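CutA1 (Shewanella, PDB 3AHP) is of uncertain function but, as a trimeric CutA1 protein, is probably involved in tolerance of divalent metal ions. Local coordinates at residues B[99-102]-B[103-107]. Residues are numbered along the deposited sequence; the frame is centred on the assembly and turned at random.
Sequences LQWI and KDNSP
Lys-103 N donates to Leu-99 O at 2.9 Å and Asp-104 N to Gln-100 O at 2.7 Å, two i to i+4 bonds of the C-terminal helix 96-105. Asn-105 N has a weak bond to Trp-101 O (3.0 Å) and another to Ile-102 O, while Trp-101 O also draws a weak i to i+3 bond from Asp-104 N. The i to i+4 spacing sets Gln-100 beside Asp-104 and Trp-101 beside Asn-105 on this helix of the CutA1 fold, of the GlnB-like clan. The bent chain of Gln-100 crosses the Asp-104 carboxylate, their planes 35° apart, with Gln-100 OE1 3.5 Å from Asp-104 OD1; as modelled, two acceptor oxygens lie close together, without a hydrogen bond. Gln-100 OE1 also lies 3.8 Å from Lys-103 CG, beside the lysine's aliphatic stem. Trp-101 and Asn-105 point the same way, CG anti to the backbone N in both (chi1 172° and -155°). Indole and amide lie side by side, Trp-101 NE1 3.9 Å from Asn-105 ND2, a van der Waals proximity of two donors. Both side chains pack on Gln-46 of a second subunit, and Leu-99 on its Ile-87, while buried Ile-102 settles against Gln-6 of strand 6-13 and Met-64 of strand 50-64.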
loop_
_atom_site.group_PDB
_atom_site.type_symbol
_atom_site.label_atom_id
_atom_site.label_comp_id
_atom_site.label_asym_id
_atom_site.label_seq_id
_atom_site.Cartn_x
_atom_site.Cartn_y
_atom_site.Cartn_z
ATOM N N LEU B 99 1.582 6.724 16.261
ATOM C CA LEU B 99 1.822 7.906 15.527
ATOM C C LEU B 99 2.688 8.858 16.294
ATOM O O LEU B 99 3.549 9.495 15.749
ATOM C CB LEU B 99 0.506 8.536 15.129
ATOM C CG LEU B 99 -0.546 7.720 14.391
ATOM C CD1 LEU B 99 -1.732 8.542 14.113
ATOM C CD2 LEU B 99 -0.051 7.128 13.136
ATOM N N GLN B 100 2.434 8.946 17.577
ATOM C CA GLN B 100 3.352 9.487 18.534
ATOM C C GLN B 100 4.766 9.013 18.366
ATOM O O GLN B 100 5.649 9.800 18.270
ATOM C CB GLN B 100 2.850 9.158 19.920
ATOM C CG GLN B 100 3.223 10.118 21.007
ATOM C CD GLN B 100 2.983 11.538 20.670
ATOM O OE1 GLN B 100 3.901 12.274 20.419
ATOM N NE2 GLN B 100 1.746 11.944 20.696
ATOM N N TRP B 101 4.971 7.715 18.354
ATOM C CA TRP B 101 6.308 7.150 18.266
ATOM C C TRP B 101 7.050 7.647 17.043
ATOM O O TRP B 101 8.234 7.981 17.127
ATOM C CB TRP B 101 6.237 5.631 18.223
ATOM C CG TRP B 101 7.552 4.957 17.951
ATOM C CD1 TRP B 101 8.643 4.935 18.767
ATOM C CD2 TRP B 101 7.873 4.123 16.832
ATOM N NE1 TRP B 101 9.633 4.151 18.219
ATOM C CE2 TRP B 101 9.186 3.644 17.029
ATOM C CE3 TRP B 101 7.173 3.725 15.684
ATOM C CZ2 TRP B 101 9.814 2.784 16.126
ATOM C CZ3 TRP B 101 7.809 2.901 14.771
ATOM C CH2 TRP B 101 9.119 2.440 14.997
ATOM N N ILE B 102 6.348 7.649 15.908
ATOM C CA ILE B 102 6.801 8.304 14.692
ATOM C C ILE B 102 7.150 9.747 14.939
ATOM O O ILE B 102 8.185 10.212 14.500
ATOM C CB ILE B 102 5.735 8.246 13.583
ATOM C CG1 ILE B 102 5.428 6.787 13.224
ATOM C CG2 ILE B 102 6.205 9.025 12.357
ATOM C CD1 ILE B 102 4.308 6.604 12.181
ATOM N N LYS B 103 6.246 10.464 15.595
ATOM C CA LYS B 103 6.450 11.873 15.945
ATOM C C LYS B 103 7.681 12.096 16.846
ATOM O O LYS B 103 8.444 13.042 16.646
ATOM C CB LYS B 103 5.162 12.445 16.564
ATOM C CG LYS B 103 5.277 13.818 17.190
ATOM C CD LYS B 103 4.817 14.912 16.263
ATOM C CE LYS B 103 4.557 16.205 17.032
ATOM N NZ LYS B 103 3.094 16.417 17.242
ATOM N N ASP B 104 7.922 11.167 17.765
ATOM C CA ASP B 104 8.974 11.320 18.764
ATOM C C ASP B 104 10.341 10.877 18.287
ATOM O O ASP B 104 11.336 11.142 18.946
ATOM C CB ASP B 104 8.634 10.529 20.019
ATOM C CG ASP B 104 7.568 11.185 20.834
ATOM O OD1 ASP B 104 7.419 12.428 20.738
ATOM O OD2 ASP B 104 6.861 10.441 21.542
ATOM N N ASN B 105 10.382 10.110 17.206
ATOM C CA ASN B 105 11.632 9.540 16.729
ATOM C C ASN B 105 12.352 10.458 15.749
ATOM O O ASN B 105 13.517 10.241 15.408
ATOM C CB ASN B 105 11.387 8.176 16.102
ATOM C CG ASN B 105 12.609 7.296 16.153
ATOM O OD1 ASN B 105 13.536 7.450 15.349
ATOM N ND2 ASN B 105 12.633 6.368 17.108
ATOM N N SER B 106 11.662 11.506 15.326
ATOM C CA SER B 106 12.281 12.545 14.540
ATOM C C SER B 106 12.753 13.690 15.440
ATOM O O SER B 106 11.936 14.446 15.961
ATOM C CB SER B 106 11.296 13.039 13.486
ATOM O OG SER B 106 11.205 14.450 13.471
ATOM N N PRO B 107 14.083 13.813 15.638
ATOM C CA PRO B 107 14.645 14.826 16.552
ATOM C C PRO B 107 14.204 16.231 16.164
ATOM O O PRO B 107 13.987 16.506 14.982
ATOM C CB PRO B 107 16.160 14.681 16.360
ATOM C CG PRO B 107 16.348 13.308 15.793
ATOM C CD PRO B 107 15.140 13.057 14.940
#